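Local coordinates for testis-expressed protein 101 (PDB 7BPS) that takes part in fertilisation by controlling sperm binding to the zona pellucida and sperm migration into the oviduct, probably through ADAM3, at residues R118-C123 with M135-G140; I45-T50 with P77-I82; Q11-E16 with V53-K58. All coordinates share one frame; numbering follows the deposited sequence.

Contact 1 of 3, residues R118-C123 with M135-G140; sequences RHCPTC and MPCANG. With SO4 (sulfate ion), chain H.
The open end of the first beta hairpin of the second Ly6/uPAR domain is where 118-120 runs antiparallel to 135-137. Cys120 and Met135 form its hydrogen-bonded pair: Cys120 N donates to Met135 O (3.0 Å) and Met135 N to Cys120 O. That oxygen also takes the hydroxyl of Thr122 OG1 at 2.8 Å, the two donors arriving from opposite faces of the carbonyl plane. Two residues away on each segment, Cys137 N donates to Arg118 O in a short, straight bond (2.7 Å, 173° at the hydrogen). The side chains of Thr122 and Met135 cross at about a right angle, the methyl CG2 of Thr122 resting on Met135 SD at 3.5 Å. On the other face, His119 puts CD2 of its ring 3.8 Å from Pro136 CB. With CG beside its backbone N (chi1 -53°), the imidazole joins the main chain in holding a sulfate ion, probably from the crystallisation liquor: His119 N reaches sulfate O4 at 2.6 Å, ND1 weakly O2. The sulfur atoms of Cys120 and Cys137 lie 3.2 Å apart in separate disulfides, with Cys144 on strand 143-152 and Cys165 on strand 165-166, which tie the hairpin to the rest of its domain.

Contact 2 of 3, residues I45-T50 with P77-I82; sequences IKADGT and PGLVAI
Residues 45-48 and 78-81 run antiparallel, their end-to-end directions 171° apart, with Lys46 and Val80 as the hydrogen-bonded pair. Lys46 N donates to Val80 O at 3.0 Å, and Val80 N answers to Lys46 O at 2.9 Å. CA-H...O contacts flank this pair of bonds, from Ile45 CA to Val80 O and from Leu79 CA to Lys46 O. Beyond Lys46 the chain leaves the strand in a type II beta turn from Ala47 to Thr50, closed by Thr50 N on Ala47 O and braced by Ala47 N on the hydroxyl oxygen Thr50 OG1 (3.0 Å). Gly49 takes the positive phi (72°) of the turn.

Two small apolar pairs make the closest side-chain contacts. Leu79 starts away from the 45-50 segment, but its branch CD2 turns back to lie 3.4 Å from Ala47 CB, a close fit between methyl groups. In the non-hydrogen-bonded pair, Ile45 CG1 sits 4.2 Å from Ala81 CB. The side chain of Lys46 leaves from the face shared with Val80 and folds over its own turn: the chain is extended until a bend at its last torsion (chi4 -58°) brings NZ to Ala47 O at 3.2 Å. Lys46 NZ and Thr50 N approach that carbonyl from opposite faces of its plane.

The contact joins the end of strand 37-46 to the start of strand 80-88, neighbours in the first domain's sheet; strand 52-61 flanks the former and strand 68-72 the latter. Trp103 lies against Lys46 and Val80. On the other face the second domain comes in, with Ile45 touching Leu149 and Leu79 touching Tyr145 of strand 143-152, while Ala47 meets Thr122 and Val124 of strand 119-126.

Contact 3 of 3, residues Q11-E16 with V53-K58; sequences QTLSLE and VVLASK
Leu13 and Leu55 face each other across a non-hydrogen-bonded pair, their side chains set at a slant so that CD2 of Leu13 lies 3.6 Å from CD2 of Leu55. Leu15 and Val53 repeat this on the same face, CD2 of Leu15 meeting CG2 of Val53 at 3.5 Å. In both leucines CG stands beside the backbone N, and the CD2 branch leans over to the partner strand.

The other face is more polar. Thr12 holds OG1 between its backbone N and carbonyl carbon (chi1 71°), and this oxygen lies 3.4 Å from Ala56 CB. Ser14 OG adopts the same orientation, and one water donates to both Ser14 OG and Val54 O (2.9 Å each) and also bonds to Thr12 OG1. The side chain of Glu16 meets that of Val54 at about a right angle, its CB 3.9 Å from CG2 of Val54.

Paired backbone bonds join Thr12 with Ala56 and Ser14 with Val54; the closest, Val54 N to Ser14 O, spans 2.8 Å. Lys58 NZ leaves the pair for Lys96 O and for Trp25, with which it forms a cation-pi contact. Leu13 and Val53 reach Leu126 of strand 119-126. Strands 6-16 and 52-61 are neighbours in the antiparallel sheet of the first of two tandem domains of the three-finger Ly6/uPAR fold.

Contacts 2 and 3 lie in the six-stranded antiparallel sheet of the first Ly6/uPAR domain, their centres about 16 Å apart. Their segments alternate along the chain (11-16, 45-50, 53-58, 77-82), and the adjacent strands 37-46 and 52-61 join them directly through a probable hydrogen bond from Val53 N to Ile45 O. Contact 1 follows later in the chain, in the second domain, with its centre about 11 Å from that of contact 2 and 26 Å from that of contact 3. It touches contact 2, where Met135 SD and Thr122 CG2 pack on Asp48 O and Ala138 packs on Pro77. The tandem domains thus abut one another where contacts 1 and 2 meet.

Contact 1 of 3, residues R118-C123 with M135-G140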
# COMPACT_ATOMS: atom_id res chain seq x y z
N ARG A 118 -18.69 19.12 -3.06
CA ARG A 118 -17.38 19.23 -3.73
C ARG A 118 -17.20 18.03 -4.65
O ARG A 118 -17.83 16.99 -4.42
CB ARG A 118 -16.28 19.35 -2.66
CG ARG A 118 -16.56 20.46 -1.64
CD ARG A 118 -16.82 21.83 -2.25
NE ARG A 118 -15.99 22.85 -1.61
CZ ARG A 118 -14.93 23.44 -2.16
NH1 ARG A 118 -14.54 23.16 -3.40
NH2 ARG A 118 -14.26 24.35 -1.45
N HIS A 119 -16.38 18.21 -5.69
CA HIS A 119 -15.99 17.19 -6.70
C HIS A 119 -14.46 17.22 -6.86
O HIS A 119 -13.86 18.28 -6.69
CB HIS A 119 -16.74 17.45 -8.01
CG HIS A 119 -18.22 17.55 -7.83
ND1 HIS A 119 -18.82 18.63 -7.19
CD2 HIS A 119 -19.22 16.70 -8.17
CE1 HIS A 119 -20.13 18.44 -7.17
NE2 HIS A 119 -20.40 17.28 -7.78
N CYS A 120 -13.84 16.07 -7.09
CA CYS A 120 -12.38 15.92 -7.29
C CYS A 120 -12.13 14.88 -8.38
O CYS A 120 -12.79 13.83 -8.43
CB CYS A 120 -11.64 15.44 -6.05
SG CYS A 120 -11.96 16.39 -4.56
N PRO A 121 -11.14 15.17 -9.26
CA PRO A 121 -10.61 14.17 -10.18
C PRO A 121 -10.14 12.99 -9.32
O PRO A 121 -9.49 13.21 -8.30
CB PRO A 121 -9.44 14.87 -10.88
CG PRO A 121 -9.69 16.35 -10.67
CD PRO A 121 -10.47 16.47 -9.39
N THR A 122 -10.51 11.79 -9.74
CA THR A 122 -10.36 10.56 -8.93
C THR A 122 -9.69 9.47 -9.77
O THR A 122 -10.21 9.15 -10.84
CB THR A 122 -11.72 10.10 -8.40
OG1 THR A 122 -12.32 11.18 -7.66
CG2 THR A 122 -11.62 8.83 -7.58
N CYS A 123 -8.62 8.87 -9.27
CA CYS A 123 -7.98 7.70 -9.92
C CYS A 123 -6.91 7.08 -9.01
O CYS A 123 -6.46 7.73 -8.06
CB CYS A 123 -7.35 8.11 -11.25
SG CYS A 123 -5.90 9.19 -11.04
N MET A 135 -15.49 13.05 -9.32
CA MET A 135 -16.46 12.38 -8.41
C MET A 135 -16.85 13.32 -7.28
O MET A 135 -16.06 14.14 -6.82
CB MET A 135 -15.89 11.11 -7.79
CG MET A 135 -15.49 10.09 -8.81
SD MET A 135 -15.03 8.55 -8.03
CE MET A 135 -16.56 7.62 -8.12
N PRO A 136 -18.12 13.24 -6.82
CA PRO A 136 -18.55 14.04 -5.69
C PRO A 136 -17.91 13.50 -4.41
O PRO A 136 -17.75 12.31 -4.26
CB PRO A 136 -20.09 13.90 -5.72
CG PRO A 136 -20.32 12.57 -6.38
CD PRO A 136 -19.18 12.38 -7.35
N CYS A 137 -17.49 14.41 -3.54
CA CYS A 137 -16.84 14.11 -2.24
C CYS A 137 -17.90 13.88 -1.17
O CYS A 137 -18.82 14.68 -1.07
CB CYS A 137 -15.96 15.28 -1.84
SG CYS A 137 -14.73 15.70 -3.11
N ALA A 138 -17.75 12.83 -0.36
CA ALA A 138 -18.62 12.51 0.78
C ALA A 138 -18.40 13.55 1.89
O ALA A 138 -17.33 14.20 1.89
CB ALA A 138 -18.33 11.13 1.30
N ASN A 139 -19.38 13.66 2.80
CA ASN A 139 -19.25 14.42 4.06
C ASN A 139 -18.02 13.89 4.81
O ASN A 139 -17.87 12.67 4.94
CB ASN A 139 -20.52 14.34 4.92
CG ASN A 139 -20.72 15.55 5.81
OD1 ASN A 139 -20.47 16.67 5.37
ND2 ASN A 139 -21.18 15.36 7.04
N GLY A 140 -17.17 14.77 5.30
CA GLY A 140 -15.99 14.35 6.09
C GLY A 140 -14.70 14.48 5.29
O GLY A 140 -13.64 14.51 5.94
S SO4 H . -16.38 21.64 -7.03
O1 SO4 H . -16.96 22.62 -6.13
O2 SO4 H . -17.43 21.00 -7.78
O3 SO4 H . -15.49 22.29 -7.94
O4 SO4 H . -15.64 20.67 -6.25

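Contact 2 of 3, residues I45-T50 with P77-I82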
# COMPACT_ATOMS: atom_id res chain seq x y z
N ILE A 45 -3.80 0.53 -1.69
CA ILE A 45 -4.22 1.95 -1.90
C ILE A 45 -5.38 1.99 -2.90
O ILE A 45 -5.28 1.36 -3.97
CB ILE A 45 -3.05 2.81 -2.36
CG1 ILE A 45 -1.85 2.69 -1.41
CG2 ILE A 45 -3.49 4.25 -2.52
CD1 ILE A 45 -0.54 3.14 -2.01
N LYS A 46 -6.41 2.75 -2.54
CA LYS A 46 -7.71 2.81 -3.23
C LYS A 46 -8.17 4.27 -3.22
O LYS A 46 -7.94 4.96 -2.20
CB LYS A 46 -8.67 1.93 -2.43
CG LYS A 46 -9.95 1.54 -3.13
CD LYS A 46 -11.01 1.07 -2.16
CE LYS A 46 -12.22 0.54 -2.89
NZ LYS A 46 -12.80 1.56 -3.80
N ALA A 47 -8.79 4.73 -4.29
CA ALA A 47 -9.62 5.95 -4.26
C ALA A 47 -11.09 5.52 -4.31
O ALA A 47 -11.35 4.36 -4.51
CB ALA A 47 -9.26 6.92 -5.36
N ASP A 48 -12.00 6.46 -4.11
CA ASP A 48 -13.45 6.19 -4.19
C ASP A 48 -13.76 5.57 -5.55
O ASP A 48 -13.37 6.16 -6.56
CB ASP A 48 -14.22 7.50 -4.03
CG ASP A 48 -15.72 7.29 -3.93
OD1 ASP A 48 -16.13 6.15 -3.67
OD2 ASP A 48 -16.42 8.28 -4.06
N GLY A 49 -14.38 4.41 -5.57
CA GLY A 49 -14.85 3.76 -6.81
C GLY A 49 -13.73 3.19 -7.67
O GLY A 49 -14.05 2.76 -8.79
N THR A 50 -12.46 3.14 -7.23
CA THR A 50 -11.37 2.62 -8.12
C THR A 50 -11.06 1.16 -7.78
O THR A 50 -11.58 0.65 -6.81
CB THR A 50 -10.08 3.47 -8.12
OG1 THR A 50 -9.44 3.27 -6.86
CG2 THR A 50 -10.36 4.93 -8.39
N PRO A 77 -14.04 8.42 4.36
CA PRO A 77 -14.31 8.29 2.93
C PRO A 77 -13.22 8.83 2.00
O PRO A 77 -12.46 9.67 2.41
CB PRO A 77 -15.59 9.12 2.72
CG PRO A 77 -15.60 10.12 3.87
CD PRO A 77 -14.84 9.48 5.01
N GLY A 78 -13.21 8.34 0.76
CA GLY A 78 -12.30 8.75 -0.31
C GLY A 78 -11.09 7.83 -0.43
O GLY A 78 -11.26 6.56 -0.58
N LEU A 79 -9.90 8.43 -0.38
CA LEU A 79 -8.62 7.69 -0.41
C LEU A 79 -8.50 6.83 0.85
O LEU A 79 -8.86 7.30 1.96
CB LEU A 79 -7.46 8.68 -0.51
CG LEU A 79 -7.52 9.65 -1.68
CD1 LEU A 79 -6.20 10.44 -1.78
CD2 LEU A 79 -7.87 8.95 -3.00
N VAL A 80 -7.99 5.61 0.67
CA VAL A 80 -7.71 4.64 1.76
C VAL A 80 -6.33 4.06 1.48
O VAL A 80 -6.11 3.57 0.32
CB VAL A 80 -8.76 3.51 1.80
CG1 VAL A 80 -8.48 2.55 2.94
CG2 VAL A 80 -10.16 4.07 1.88
N ALA A 81 -5.44 4.09 2.47
CA ALA A 81 -4.13 3.42 2.41
C ALA A 81 -3.97 2.60 3.69
O ALA A 81 -4.17 3.16 4.77
CB ALA A 81 -3.04 4.44 2.19
N ILE A 82 -3.68 1.30 3.55
CA ILE A 82 -3.57 0.33 4.67
C ILE A 82 -2.38 -0.60 4.42
O ILE A 82 -2.21 -1.03 3.27
CB ILE A 82 -4.87 -0.48 4.79
CG1 ILE A 82 -5.98 0.38 5.41
CG2 ILE A 82 -4.63 -1.76 5.57
CD1 ILE A 82 -7.35 -0.30 5.43

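Contact 3 of 3, residues Q11-E16 with V53-K58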
# COMPACT_ATOMS: atom_id res chain seq x y z
N GLN A 11 7.88 -10.45 -5.17
CA GLN A 11 7.63 -9.00 -5.29
C GLN A 11 6.58 -8.87 -6.38
O GLN A 11 6.87 -9.36 -7.49
CB GLN A 11 8.92 -8.24 -5.61
CG GLN A 11 9.94 -8.27 -4.46
CD GLN A 11 10.78 -9.53 -4.37
OE1 GLN A 11 11.27 -10.03 -5.37
NE2 GLN A 11 10.91 -10.09 -3.17
N THR A 12 5.39 -8.35 -6.05
CA THR A 12 4.27 -8.15 -7.00
C THR A 12 3.70 -6.75 -6.84
O THR A 12 3.69 -6.19 -5.72
CB THR A 12 3.18 -9.22 -6.83
OG1 THR A 12 2.48 -8.98 -5.60
CG2 THR A 12 3.74 -10.63 -6.82
N LEU A 13 3.30 -6.19 -7.97
CA LEU A 13 2.50 -4.97 -8.12
C LEU A 13 1.28 -5.34 -8.95
O LEU A 13 1.44 -5.95 -10.00
CB LEU A 13 3.35 -3.91 -8.84
CG LEU A 13 4.69 -3.51 -8.20
CD1 LEU A 13 5.55 -2.74 -9.19
CD2 LEU A 13 4.49 -2.68 -6.95
N SER A 14 0.10 -4.95 -8.53
CA SER A 14 -1.15 -5.25 -9.27
C SER A 14 -2.25 -4.25 -8.91
O SER A 14 -2.19 -3.61 -7.82
CB SER A 14 -1.62 -6.65 -9.03
OG SER A 14 -1.79 -6.91 -7.64
N LEU A 15 -3.18 -4.10 -9.85
CA LEU A 15 -4.50 -3.47 -9.63
C LEU A 15 -5.52 -4.59 -9.45
O LEU A 15 -5.52 -5.52 -10.25
CB LEU A 15 -4.88 -2.64 -10.83
CG LEU A 15 -4.16 -1.32 -10.97
CD1 LEU A 15 -4.57 -0.68 -12.29
CD2 LEU A 15 -4.52 -0.43 -9.81
N GLU A 16 -6.35 -4.48 -8.44
CA GLU A 16 -7.07 -5.64 -7.87
C GLU A 16 -8.51 -5.14 -7.68
O GLU A 16 -8.72 -4.00 -7.12
CB GLU A 16 -6.26 -6.00 -6.63
CG GLU A 16 -5.83 -7.44 -6.49
CD GLU A 16 -5.18 -8.15 -7.63
OE1 GLU A 16 -3.95 -8.15 -7.71
OE2 GLU A 16 -5.91 -8.83 -8.35
N VAL A 53 -4.59 -0.65 -5.66
CA VAL A 53 -3.16 -0.94 -5.94
C VAL A 53 -2.64 -1.82 -4.80
O VAL A 53 -2.88 -1.49 -3.65
CB VAL A 53 -2.35 0.36 -6.08
CG1 VAL A 53 -0.89 0.10 -6.40
CG2 VAL A 53 -2.96 1.25 -7.14
N VAL A 54 -1.98 -2.92 -5.14
CA VAL A 54 -1.38 -3.87 -4.17
C VAL A 54 0.13 -3.99 -4.45
O VAL A 54 0.51 -4.46 -5.58
CB VAL A 54 -2.11 -5.21 -4.20
CG1 VAL A 54 -1.61 -6.14 -3.13
CG2 VAL A 54 -3.60 -5.02 -4.02
N LEU A 55 0.94 -3.50 -3.50
CA LEU A 55 2.40 -3.71 -3.40
C LEU A 55 2.60 -4.79 -2.33
O LEU A 55 2.36 -4.50 -1.13
CB LEU A 55 3.11 -2.40 -3.05
CG LEU A 55 2.85 -1.23 -4.00
CD1 LEU A 55 1.69 -0.36 -3.50
CD2 LEU A 55 4.07 -0.36 -4.21
N ALA A 56 2.96 -6.00 -2.75
CA ALA A 56 3.13 -7.19 -1.89
C ALA A 56 4.57 -7.71 -2.01
O ALA A 56 5.02 -8.08 -3.13
CB ALA A 56 2.12 -8.26 -2.25
N SER A 57 5.25 -7.75 -0.86
CA SER A 57 6.65 -8.19 -0.72
C SER A 57 6.76 -9.34 0.28
O SER A 57 6.27 -9.19 1.41
CB SER A 57 7.52 -7.06 -0.30
OG SER A 57 8.78 -7.56 0.05
N LYS A 58 7.40 -10.43 -0.13
CA LYS A 58 7.92 -11.50 0.76
C LYS A 58 9.41 -11.69 0.47
O LYS A 58 9.79 -11.69 -0.71
CB LYS A 58 7.12 -12.78 0.57
CG LYS A 58 5.70 -12.70 1.10
CD LYS A 58 5.07 -14.06 1.30
CE LYS A 58 3.61 -13.98 1.69
NZ LYS A 58 3.06 -15.33 1.93
O HOH W 1 0.56 -7.27 -6.06